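Protein CsuE (Acinetobacter baumannii, PDB 6FJY) serves as the tip adhesion subunit of the archaic chaperone-usher Csu pilus and probably mediates attachment to surfaces during biofilm formation. Local coordinates at residues D[15-18]-D[19-23]; D[147-150]-D[151-154]; D[92-95]-D[96-99]; D[59-62]-D[63-66]; D[71-74]-D[75-79]. All coordinates share one frame; numbering follows the deposited sequence.

Contact 1: D[15-18]-D[19-23]; sequences PSIY and LMENG
Y18, on the short helix 16-21, meets N22, four positions on and just beyond the last helical residue, with N22 CB and ND2 over one face of the tyrosine ring and the amide steeply tilted to it. N22 CB forms a CH-pi contact, 3.9 Å from the centroid of the Y18 ring and close to the ring normal. Beside it N22 ND2 is displaced toward the rim, 3.3 Å from Y18 CD2, with the amide and ring planes 69° apart. The tyrosine comes under the asparagine because its CG stands anti to the backbone N (chi1 -179°), which swings the ring alongside the chain that follows. There the ring also nears the carbonyl of G23, with Y18 CE1 3.1 Å from G23 O.

A second i to i+4 pair, I17 and E21, runs side by side, I17 CG2 packing 3.6 Å from E21 OE2. That carboxylate is directed to a partner beyond the helix, the salt bridge from E21 OE2 to R209.

The backbone sets the spacing of both pairs. L19 N bonds to P15 O, P15 being the N-cap residue, and E21 N bonds to I17 O at 3.1 Å, nearly along the C=O axis. Further out, D180 of strand 167-184 accepts a hydrogen bond from I17 N at the start of the helix, while L4 and W6 of the CsuC chain pack on Y18 and P15, so this helix takes part in the chaperone interface. At the other end G23 leaves helical geometry with positive phi, just after the last turn is closed by N22 N bonded to Y18 O at 2.7 Å.

Contact 2: D[147-150]-D[151-154]; sequences FESP and GFRR
A type II beta turn from S149 to F152 carries the chain out of strand 146-148, with P150 and G151 at its two corners. Its closing bond is weak: F152 N lies 3.3 Å from S149 O, with an N-H...O angle of 143°. The positive phi of G151 suits the third position of a type II turn, which is commonly glycine.

F152 CB approaches the start of the glutamate chain, 4.0 Å from E148 CB, and is also 3.5 Å from S149 O. With CG anti to the backbone N (chi1 -152°), the phenylalanine ring then turns away from E148. Its edge comes toward the serine, F152 CD2 being 3.9 Å from S149 OG, and the ring plane is only 19° from that of the E148 carboxylate.

Farther along, E148 OE2 lies against the aliphatic stem of R154, 3.7 Å from R154 CD. The charged ends do not touch, since E148 OE2 and R154 NE are 5.1 Å apart. Both are held by a common residue instead, S134, whose OG hydrogen-bonds to E148 OE2 and to R154 NH1, while R154 NH2 bonds to the carbonyl of M45.

The turn sits at the surface, where strand 146-148 pairs antiparallel with strand 119-136. S149 OG bonds to Y133 N of that strand, and the backbones of P150 and R153 hydrogen-bond to those of S165 and N162, in the chain ahead of strand 167-184.

Contact 3: D[92-95]-D[96-99]; sequences TLVN and LFSG
L96 packs back on L93 within the 3-10 segment that starts at L93, and its side chain can be traced outward from the backbone. CB rests on the carbonyl oxygen one turn back, L96 CB being 3.4 Å from L93 O, and CG stays near the same oxygen. At CG the chain divides. L96 CD1 meets the matching methyl of L93, CD1 to CD1 at 3.7 Å, the two leucines crossing at about a right angle. L96 CD2 takes the other side, 4.0 Å from N95 OD1. The first torsion, with CG anti to the carbonyl carbon (chi1 -67°), keeps the branch beside the backbone N, near L93 O.

Two successive i to i+3 bonds define the turn: L96 N to L93 O at 3.1 Å, and F97 N to V94 O at 3.2 Å. Each is fairly straight at the hydrogen, yet both donors stand well above the carbonyl plane, more than 50° out of it, consistent with the tight 3-10 winding. V94 O also faces the edge of the phenylalanine ring, with F97 CD2 at 3.0 Å, and V94 CG1 packs 4.1 Å from F97 CE2.

The apolar residues are continued into the protein. F97 packs on L33, C35 and L104 and its ring meets that of F38, while V94 also touches F38.

The carbonyls of L93 and V94 are thus engaged by L96 N and F97 N, and V94 O in addition points its negative end at the ring's C-H edge, an approach that would be electrostatically favourable. With these carbonyls bonded inside the turn, L93, V94 and F97 are buried through apolar contacts.

Contact 4: D[59-62]-D[63-66]; sequences FTNA and QTGE
N61 has CG anti to its own N (chi1 -165°), which carries the amide over the turn that follows, while T64 OG1 sits between N and the carbonyl carbon (chi1 63°), facing back toward N61. The two consequently cross obliquely, and T64 OG1 lies 3.4 Å from N61 CB. N61 OD1 also receives a weak hydrogen bond from Q63 N at 3.4 Å, and Q63 CG packs against this same oxygen.

These groups occupy the hairpin connection between the antiparallel strands 58-61 and 67-73. The backbone closes it twice: N61 N bonds to E66 O at 2.9 Å, almost perfectly straight at 179°, and G65 N bonds to N61 O at 3.2 Å. G65, with positive phi, lies in the reversal before E66.

T64 forms an ST turn, its OG1 accepting from E66 N at 3.0 Å. The same hydroxyl donates to E66 OE2 at 2.9 Å, using the anti lone pair of that oxygen. S117 OG bonds to E66 OE2 as well, and N61 ND2 makes a weak bond to Y121 OH, tying the turn to strand 119-136 and the chain before it.

The T64 hydroxyl is thus engaged as both acceptor and donor, which fixes its rotation. Two hydroxyls gathered on E66 OE2 would probably stabilise the negative charge of this carboxylate.

Contact 5: D[71-74]-D[75-79]; sequences IILD and SNNEI
The chain reverses after strand 67-73 through a type I beta turn from D74 to N77, closed by N77 N to D74 O and followed by a bond from D74 N to E78 O at 2.8 Å, with L73 and I79 as a single bridged pair.

D74 organises the turn with its side chain. Its CG lies between the backbone N and the carbonyl carbon (chi1 58°), which folds the carboxylate over the reversing backbone. There D74 OD1 accepts from E78 N at 2.6 Å, on its syn side and 27° out of the carboxylate plane. A second, weak bond reaches D74 OD1 from N76 N at 3.3 Å. The E78 side chain runs beside D74 with the carboxylates nearly coplanar, and D74 OD2 is 4.2 Å from E78 OE1. The like charges may be eased by the hydrogen bond between D74 OD2 and Y50 OH.

Apolar contacts lie on the strand side. I79 CD1 packs 3.7 Å from I71 CG2, and I79 CG1 is 4.1 Å from L73 CD2. L73 CD2 also lies 3.3 Å from N77 O, and L73 CA makes a CA-H...O contact with E78 O.

Strand 103-110 borders this segment: L73 pairs with Y107 through the backbone, S75 OG bonds to P105 O, and I71 and L73 rest on R109. Backbone bonding between I72 and I80 spans the reversal, as the chain heads for strand 85-87.

All five are local contacts, but their surroundings differ. Contact 2 is the most superficial and lies farthest from the chain centre, about 39 Å away; contact 1, about 7 Å away, is the helical one and meets CsuC. Contact 4 joins strand 58-61 to 67-73, and contact 5 lies at the far end of 67-73; each relies on an acidic side chain with an outside hydroxyl partner. Contact 3 differs in turning hydrocarbon toward the core. It touches contact 5 directly, L96 CD1 lying 3.6 Å from S75 CB, the leucine methyl packing on S75 and N76, whereas contacts 2 and 4 stand about 41 Å apart between centres.

Contact 1: D[15-18]-D[19-23]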
loop_
_atom_site.group_PDB
_atom_site.type_symbol
_atom_site.label_atom_id
_atom_site.label_comp_id
_atom_site.label_asym_id
_atom_site.label_seq_id
_atom_site.Cartn_x
_atom_site.Cartn_y
_atom_site.Cartn_z
ATOM N N PRO D 15 -5.850 1.515 -1.925
ATOM C CA PRO D 15 -5.121 1.468 -3.195
ATOM C C PRO D 15 -5.910 2.146 -4.299
ATOM O O PRO D 15 -7.142 2.162 -4.294
ATOM C CB PRO D 15 -4.964 -0.033 -3.461
ATOM C CG PRO D 15 -6.040 -0.668 -2.664
ATOM C CD PRO D 15 -6.163 0.169 -1.430
ATOM N N SER D 16 -5.167 2.707 -5.257
ATOM C CA SER D 16 -5.752 3.634 -6.221
ATOM C C SER D 16 -6.749 2.937 -7.140
ATOM O O SER D 16 -7.846 3.456 -7.383
ATOM C CB SER D 16 -4.642 4.300 -7.030
ATOM O OG SER D 16 -5.170 5.221 -7.956
ATOM N N ILE D 17 -6.388 1.756 -7.649
ATOM C CA ILE D 17 -7.233 1.072 -8.621
ATOM C C ILE D 17 -8.504 0.556 -7.959
ATOM O O ILE D 17 -9.598 0.649 -8.527
ATOM C CB ILE D 17 -6.447 -0.063 -9.297
ATOM C CG1 ILE D 17 -5.165 0.486 -9.926
ATOM C CG2 ILE D 17 -7.327 -0.803 -10.332
ATOM C CD1 ILE D 17 -5.405 1.527 -10.996
ATOM N N TYR D 18 -8.374 -0.011 -6.756
ATOM C CA TYR D 18 -9.541 -0.455 -6.008
ATOM C C TYR D 18 -10.496 0.705 -5.773
ATOM O O TYR D 18 -11.714 0.565 -5.934
ATOM C CB TYR D 18 -9.088 -1.083 -4.687
ATOM C CG TYR D 18 -10.190 -1.615 -3.794
ATOM C CD1 TYR D 18 -10.972 -0.752 -3.033
ATOM C CD2 TYR D 18 -10.418 -2.985 -3.677
ATOM C CE1 TYR D 18 -11.967 -1.226 -2.204
ATOM C CE2 TYR D 18 -11.417 -3.473 -2.843
ATOM C CZ TYR D 18 -12.189 -2.583 -2.108
ATOM O OH TYR D 18 -13.185 -3.041 -1.275
ATOM N N LEU D 19 -9.950 1.868 -5.413
ATOM C CA LEU D 19 -10.757 3.066 -5.220
ATOM C C LEU D 19 -11.583 3.406 -6.454
ATOM O O LEU D 19 -12.705 3.904 -6.333
ATOM C CB LEU D 19 -9.840 4.233 -4.857
ATOM C CG LEU D 19 -10.462 5.612 -4.703
ATOM C CD1 LEU D 19 -11.590 5.545 -3.676
ATOM C CD2 LEU D 19 -9.403 6.604 -4.266
ATOM N N MET D 20 -11.043 3.164 -7.646
ATOM C CA MET D 20 -11.738 3.547 -8.871
ATOM C C MET D 20 -12.844 2.558 -9.221
ATOM O O MET D 20 -13.947 2.966 -9.597
ATOM C CB MET D 20 -10.739 3.651 -10.025
ATOM C CG MET D 20 -11.219 4.479 -11.203
ATOM S SD MET D 20 -11.049 3.609 -12.764
ATOM C CE MET D 20 -12.217 2.282 -12.502
ATOM N N GLU D 21 -12.561 1.262 -9.100
ATOM C CA GLU D 21 -13.509 0.223 -9.484
ATOM C C GLU D 21 -14.515 -0.063 -8.379
ATOM O O GLU D 21 -15.717 -0.186 -8.641
ATOM C CB GLU D 21 -12.757 -1.058 -9.843
ATOM C CG GLU D 21 -11.720 -0.877 -10.926
ATOM C CD GLU D 21 -10.922 -2.128 -11.159
ATOM O OE1 GLU D 21 -11.099 -3.095 -10.388
ATOM O OE2 GLU D 21 -10.115 -2.141 -12.109
ATOM N N ASN D 22 -14.040 -0.197 -7.142
ATOM C CA ASN D 22 -14.900 -0.575 -6.037
ATOM C C ASN D 22 -15.202 0.574 -5.101
ATOM O O ASN D 22 -16.026 0.411 -4.195
ATOM C CB ASN D 22 -14.269 -1.713 -5.235
ATOM C CG ASN D 22 -14.009 -2.938 -6.075
ATOM O OD1 ASN D 22 -14.874 -3.376 -6.834
ATOM N ND2 ASN D 22 -12.807 -3.495 -5.951
ATOM N N GLY D 23 -14.571 1.727 -5.305
ATOM C CA GLY D 23 -14.676 2.794 -4.331
ATOM C C GLY D 23 -14.167 2.326 -2.988
ATOM O O GLY D 23 -13.207 1.552 -2.885
#

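Contact 2: D[147-150]-D[151-154]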
loop_
_atom_site.group_PDB
_atom_site.type_symbol
_atom_site.label_atom_id
_atom_site.label_comp_id
_atom_site.label_asym_id
_atom_site.label_seq_id
_atom_site.Cartn_x
_atom_site.Cartn_y
_atom_site.Cartn_z
ATOM N N PHE D 147 -22.929 9.683 32.772
ATOM C CA PHE D 147 -21.925 10.480 32.079
ATOM C C PHE D 147 -22.648 11.500 31.207
ATOM O O PHE D 147 -23.414 11.131 30.307
ATOM C CB PHE D 147 -21.009 9.589 31.241
ATOM C CG PHE D 147 -20.384 8.452 32.005
ATOM C CD1 PHE D 147 -19.874 8.643 33.282
ATOM C CD2 PHE D 147 -20.310 7.182 31.439
ATOM C CE1 PHE D 147 -19.296 7.588 33.985
ATOM C CE2 PHE D 147 -19.731 6.120 32.131
ATOM C CZ PHE D 147 -19.220 6.322 33.409
ATOM N N GLU D 148 -22.429 12.779 31.486
ATOM C CA GLU D 148 -23.242 13.833 30.910
ATOM C C GLU D 148 -22.373 14.975 30.407
ATOM O O GLU D 148 -21.303 15.262 30.950
ATOM C CB GLU D 148 -24.265 14.367 31.923
ATOM C CG GLU D 148 -25.429 13.425 32.147
ATOM C CD GLU D 148 -26.121 13.640 33.473
ATOM O OE1 GLU D 148 -25.483 14.175 34.407
ATOM O OE2 GLU D 148 -27.300 13.245 33.589
ATOM N N SER D 149 -22.846 15.593 29.335
ATOM C CA SER D 149 -22.346 16.856 28.843
ATOM C C SER D 149 -22.908 17.973 29.715
ATOM O O SER D 149 -23.898 17.772 30.423
ATOM C CB SER D 149 -22.750 17.039 27.381
ATOM O OG SER D 149 -24.157 16.999 27.234
ATOM N N PRO D 150 -22.301 19.161 29.681
ATOM C CA PRO D 150 -22.607 20.174 30.705
ATOM C C PRO D 150 -24.027 20.715 30.593
ATOM O O PRO D 150 -24.485 21.095 29.513
ATOM C CB PRO D 150 -21.570 21.267 30.437
ATOM C CG PRO D 150 -21.205 21.096 29.011
ATOM C CD PRO D 150 -21.253 19.625 28.752
ATOM N N GLY D 151 -24.715 20.760 31.733
ATOM C CA GLY D 151 -26.061 21.284 31.804
ATOM C C GLY D 151 -27.163 20.291 31.525
ATOM O O GLY D 151 -28.326 20.700 31.423
ATOM N N PHE D 152 -26.845 19.002 31.405
ATOM C CA PHE D 152 -27.849 18.009 31.054
ATOM C C PHE D 152 -28.760 17.713 32.239
ATOM O O PHE D 152 -28.300 17.571 33.376
ATOM C CB PHE D 152 -27.191 16.713 30.572
ATOM C CG PHE D 152 -28.040 15.939 29.599
ATOM C CD1 PHE D 152 -29.136 15.217 30.036
ATOM C CD2 PHE D 152 -27.759 15.964 28.244
ATOM C CE1 PHE D 152 -29.932 14.531 29.145
ATOM C CE2 PHE D 152 -28.548 15.280 27.351
ATOM C CZ PHE D 152 -29.637 14.558 27.804
ATOM N N ARG D 153 -30.057 17.599 31.958
ATOM C CA ARG D 153 -31.067 17.336 32.982
ATOM C C ARG D 153 -32.011 16.253 32.471
ATOM O O ARG D 153 -32.779 16.489 31.535
ATOM C CB ARG D 153 -31.836 18.612 33.339
ATOM N N ARG D 154 -31.949 15.067 33.076
ATOM C CA ARG D 154 -32.925 14.014 32.824
ATOM C C ARG D 154 -34.118 14.209 33.753
ATOM O O ARG D 154 -33.949 14.487 34.946
ATOM C CB ARG D 154 -32.321 12.623 33.051
ATOM C CG ARG D 154 -31.038 12.320 32.278
ATOM C CD ARG D 154 -30.289 11.117 32.863
ATOM N NE ARG D 154 -30.918 9.846 32.514
ATOM C CZ ARG D 154 -30.566 9.086 31.480
ATOM N NH1 ARG D 154 -29.568 9.453 30.686
ATOM N NH2 ARG D 154 -31.212 7.953 31.242
#

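Contact 3: D[92-95]-D[96-99]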
loop_
_atom_site.group_PDB
_atom_site.type_symbol
_atom_site.label_atom_id
_atom_site.label_comp_id
_atom_site.label_asym_id
_atom_site.label_seq_id
_atom_site.Cartn_x
_atom_site.Cartn_y
_atom_site.Cartn_z
ATOM N N THR D 92 -30.469 1.158 23.540
ATOM C CA THR D 92 -29.441 0.252 23.037
ATOM C C THR D 92 -28.255 0.986 22.424
ATOM O O THR D 92 -27.313 0.336 21.959
ATOM C CB THR D 92 -30.033 -0.695 21.977
ATOM O OG1 THR D 92 -30.160 0.006 20.730
ATOM C CG2 THR D 92 -31.403 -1.208 22.401
ATOM N N LEU D 93 -28.283 2.320 22.406
ATOM C CA LEU D 93 -27.222 3.123 21.806
ATOM C C LEU D 93 -25.850 2.825 22.392
ATOM O O LEU D 93 -24.836 3.022 21.706
ATOM C CB LEU D 93 -27.547 4.602 21.991
ATOM C CG LEU D 93 -26.592 5.594 21.344
ATOM C CD1 LEU D 93 -26.418 5.272 19.871
ATOM C CD2 LEU D 93 -27.140 6.981 21.525
ATOM N N VAL D 94 -25.800 2.360 23.642
ATOM C CA VAL D 94 -24.521 2.128 24.299
ATOM C C VAL D 94 -23.710 1.066 23.574
ATOM O O VAL D 94 -22.475 1.082 23.627
ATOM C CB VAL D 94 -24.738 1.758 25.780
ATOM C CG1 VAL D 94 -24.773 3.021 26.641
ATOM C CG2 VAL D 94 -26.023 0.963 25.950
ATOM N N ASN D 95 -24.365 0.139 22.868
ATOM C CA ASN D 95 -23.548 -0.898 22.253
ATOM C C ASN D 95 -22.980 -0.484 20.890
ATOM O O ASN D 95 -22.367 -1.314 20.214
ATOM C CB ASN D 95 -24.312 -2.232 22.177
ATOM C CG ASN D 95 -25.559 -2.160 21.356
ATOM O OD1 ASN D 95 -25.617 -1.492 20.325
ATOM N ND2 ASN D 95 -26.581 -2.869 21.803
ATOM N N LEU D 96 -23.131 0.786 20.503
ATOM C CA LEU D 96 -22.369 1.343 19.390
ATOM C C LEU D 96 -20.979 1.814 19.804
ATOM O O LEU D 96 -20.126 2.041 18.937
ATOM C CB LEU D 96 -23.134 2.510 18.762
ATOM C CG LEU D 96 -24.426 2.060 18.081
ATOM C CD1 LEU D 96 -24.998 3.119 17.164
ATOM C CD2 LEU D 96 -24.211 0.714 17.324
ATOM N N PHE D 97 -20.733 1.982 21.098
ATOM C CA PHE D 97 -19.391 2.315 21.555
ATOM C C PHE D 97 -18.483 1.123 21.307
ATOM O O PHE D 97 -18.739 0.026 21.811
ATOM C CB PHE D 97 -19.406 2.704 23.029
ATOM C CG PHE D 97 -20.200 3.939 23.306
ATOM C CD1 PHE D 97 -19.747 5.175 22.872
ATOM C CD2 PHE D 97 -21.398 3.873 23.999
ATOM C CE1 PHE D 97 -20.481 6.324 23.120
ATOM C CE2 PHE D 97 -22.132 5.019 24.256
ATOM C CZ PHE D 97 -21.674 6.247 23.810
ATOM N N SER D 98 -17.427 1.339 20.529
ATOM C CA SER D 98 -16.601 0.265 20.001
ATOM C C SER D 98 -15.171 0.388 20.504
ATOM O O SER D 98 -14.611 1.484 20.567
ATOM C CB SER D 98 -16.609 0.278 18.469
ATOM O OG SER D 98 -15.761 -0.720 17.939
ATOM N N GLY D 99 -14.581 -0.749 20.842
ATOM C CA GLY D 99 -13.211 -0.782 21.271
ATOM C C GLY D 99 -13.080 -0.519 22.752
ATOM O O GLY D 99 -14.031 -0.128 23.436
#

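Contact 4: D[59-62]-D[63-66]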
loop_
_atom_site.group_PDB
_atom_site.type_symbol
_atom_site.label_atom_id
_atom_site.label_comp_id
_atom_site.label_asym_id
_atom_site.label_seq_id
_atom_site.Cartn_x
_atom_site.Cartn_y
_atom_site.Cartn_z
ATOM N N PHE D 59 -11.741 16.307 0.070
ATOM C CA PHE D 59 -10.375 16.099 0.533
ATOM C C PHE D 59 -9.417 16.471 -0.589
ATOM O O PHE D 59 -9.631 16.092 -1.744
ATOM C CB PHE D 59 -10.136 14.639 0.941
ATOM C CG PHE D 59 -10.926 14.192 2.140
ATOM C CD1 PHE D 59 -12.312 14.215 2.130
ATOM C CD2 PHE D 59 -10.281 13.716 3.266
ATOM C CE1 PHE D 59 -13.032 13.801 3.229
ATOM C CE2 PHE D 59 -10.996 13.295 4.366
ATOM C CZ PHE D 59 -12.372 13.335 4.346
ATOM N N THR D 60 -8.349 17.188 -0.252
ATOM C CA THR D 60 -7.451 17.751 -1.251
ATOM C C THR D 60 -6.047 17.181 -1.142
ATOM O O THR D 60 -5.511 17.018 -0.040
ATOM C CB THR D 60 -7.365 19.263 -1.118
ATOM O OG1 THR D 60 -7.311 19.610 0.268
ATOM C CG2 THR D 60 -8.563 19.917 -1.759
ATOM N N ASN D 61 -5.451 16.909 -2.302
ATOM C CA ASN D 61 -4.023 16.640 -2.401
ATOM C C ASN D 61 -3.292 17.975 -2.425
ATOM O O ASN D 61 -3.540 18.806 -3.306
ATOM C CB ASN D 61 -3.720 15.832 -3.661
ATOM C CG ASN D 61 -2.336 15.208 -3.645
ATOM O OD1 ASN D 61 -1.455 15.631 -2.897
ATOM N ND2 ASN D 61 -2.139 14.191 -4.484
ATOM N N ALA D 62 -2.396 18.188 -1.463
ATOM C CA ALA D 62 -1.755 19.495 -1.353
ATOM C C ALA D 62 -0.843 19.812 -2.530
ATOM O O ALA D 62 -0.436 20.969 -2.680
ATOM C CB ALA D 62 -0.962 19.591 -0.047
ATOM N N GLN D 63 -0.527 18.827 -3.371
ATOM C CA GLN D 63 0.402 19.016 -4.478
ATOM C C GLN D 63 -0.323 19.183 -5.809
ATOM O O GLN D 63 -0.121 20.175 -6.515
ATOM C CB GLN D 63 1.370 17.828 -4.547
ATOM C CG GLN D 63 1.663 17.195 -3.200
ATOM C CD GLN D 63 2.490 18.089 -2.302
ATOM O OE1 GLN D 63 2.091 18.405 -1.180
ATOM N NE2 GLN D 63 3.659 18.493 -2.788
ATOM N N THR D 64 -1.169 18.223 -6.165
ATOM C CA THR D 64 -1.777 18.229 -7.485
ATOM C C THR D 64 -3.014 19.105 -7.568
ATOM O O THR D 64 -3.444 19.444 -8.676
ATOM C CB THR D 64 -2.144 16.805 -7.892
ATOM O OG1 THR D 64 -3.133 16.295 -6.990
ATOM C CG2 THR D 64 -0.923 15.920 -7.836
ATOM N N GLY D 65 -3.595 19.478 -6.434
ATOM C CA GLY D 65 -4.897 20.099 -6.450
ATOM C C GLY D 65 -6.029 19.150 -6.754
ATOM O O GLY D 65 -7.183 19.588 -6.814
ATOM N N GLU D 66 -5.736 17.869 -6.964
ATOM C CA GLU D 66 -6.790 16.882 -7.125
ATOM C C GLU D 66 -7.568 16.736 -5.825
ATOM O O GLU D 66 -7.019 16.870 -4.727
ATOM C CB GLU D 66 -6.211 15.531 -7.544
ATOM C CG GLU D 66 -5.553 15.532 -8.913
ATOM C CD GLU D 66 -4.825 14.237 -9.211
ATOM O OE1 GLU D 66 -5.379 13.389 -9.944
ATOM O OE2 GLU D 66 -3.698 14.065 -8.700
#

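Contact 5: D[71-74]-D[75-79]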
loop_
_atom_site.group_PDB
_atom_site.type_symbol
_atom_site.label_atom_id
_atom_site.label_comp_id
_atom_site.label_asym_id
_atom_site.label_seq_id
_atom_site.Cartn_x
_atom_site.Cartn_y
_atom_site.Cartn_z
ATOM N N ILE D 71 -18.131 10.807 1.804
ATOM C CA ILE D 71 -19.446 10.908 2.416
ATOM C C ILE D 71 -19.276 10.474 3.858
ATOM O O ILE D 71 -18.827 9.350 4.116
ATOM C CB ILE D 71 -20.494 10.026 1.717
ATOM C CG1 ILE D 71 -20.667 10.437 0.256
ATOM C CG2 ILE D 71 -21.813 10.077 2.457
ATOM C CD1 ILE D 71 -21.575 9.517 -0.511
ATOM N N ILE D 72 -19.610 11.354 4.795
ATOM C CA ILE D 72 -19.456 11.032 6.206
ATOM C C ILE D 72 -20.791 10.541 6.744
ATOM O O ILE D 72 -21.835 11.153 6.501
ATOM C CB ILE D 72 -18.942 12.239 7.003
ATOM C CG1 ILE D 72 -17.784 12.901 6.261
ATOM C CG2 ILE D 72 -18.459 11.782 8.355
ATOM C CD1 ILE D 72 -16.686 11.935 5.895
ATOM N N LEU D 73 -20.754 9.421 7.464
ATOM C CA LEU D 73 -21.948 8.810 8.020
ATOM C C LEU D 73 -21.757 8.562 9.508
ATOM O O LEU D 73 -20.647 8.280 9.967
ATOM C CB LEU D 73 -22.288 7.486 7.310
ATOM C CG LEU D 73 -22.559 7.482 5.799
ATOM C CD1 LEU D 73 -21.305 7.159 5.012
ATOM C CD2 LEU D 73 -23.667 6.490 5.472
ATOM N N ASP D 74 -22.862 8.656 10.254
ATOM C CA ASP D 74 -22.857 8.515 11.704
ATOM C C ASP D 74 -22.891 7.043 12.098
ATOM O O ASP D 74 -22.794 6.145 11.261
ATOM C CB ASP D 74 -24.033 9.274 12.319
ATOM C CG ASP D 74 -25.380 8.808 11.782
ATOM O OD1 ASP D 74 -25.416 7.783 11.073
ATOM O OD2 ASP D 74 -26.404 9.474 12.062
ATOM N N SER D 75 -23.066 6.788 13.395
ATOM C CA SER D 75 -22.973 5.434 13.923
ATOM C C SER D 75 -24.114 4.534 13.458
ATOM O O SER D 75 -24.019 3.314 13.609
ATOM C CB SER D 75 -22.930 5.483 15.452
ATOM O OG SER D 75 -21.896 6.344 15.899
ATOM N N ASN D 76 -25.193 5.097 12.917
ATOM C CA ASN D 76 -26.290 4.308 12.371
ATOM C C ASN D 76 -26.250 4.242 10.846
ATOM O O ASN D 76 -27.265 3.933 10.217
ATOM C CB ASN D 76 -27.628 4.876 12.844
ATOM C CG ASN D 76 -27.805 4.779 14.345
ATOM O OD1 ASN D 76 -27.728 3.693 14.928
ATOM N ND2 ASN D 76 -28.044 5.921 14.984
ATOM N N ASN D 77 -25.090 4.530 10.253
ATOM C CA ASN D 77 -24.901 4.607 8.800
ATOM C C ASN D 77 -25.857 5.602 8.140
ATOM O O ASN D 77 -26.335 5.384 7.026
ATOM C CB ASN D 77 -25.001 3.226 8.147
ATOM C CG ASN D 77 -23.633 2.621 7.855
ATOM O OD1 ASN D 77 -23.062 2.835 6.783
ATOM N ND2 ASN D 77 -23.095 1.880 8.817
ATOM N N GLU D 78 -26.107 6.724 8.812
ATOM C CA GLU D 78 -26.864 7.829 8.241
ATOM C C GLU D 78 -25.939 8.986 7.886
ATOM O O GLU D 78 -25.046 9.347 8.660
ATOM C CB GLU D 78 -27.955 8.312 9.198
ATOM C CG GLU D 78 -29.116 7.352 9.317
ATOM C CD GLU D 78 -30.380 8.028 9.791
ATOM O OE1 GLU D 78 -30.330 8.725 10.827
ATOM O OE2 GLU D 78 -31.425 7.870 9.120
ATOM N N ILE D 79 -26.181 9.574 6.714
ATOM C CA ILE D 79 -25.365 10.670 6.203
ATOM C C ILE D 79 -25.527 11.900 7.088
ATOM O O ILE D 79 -26.648 12.342 7.376
ATOM C CB ILE D 79 -25.746 10.978 4.745
ATOM C CG1 ILE D 79 -25.494 9.756 3.862
ATOM C CG2 ILE D 79 -24.982 12.182 4.227
ATOM C CD1 ILE D 79 -25.518 10.052 2.390
#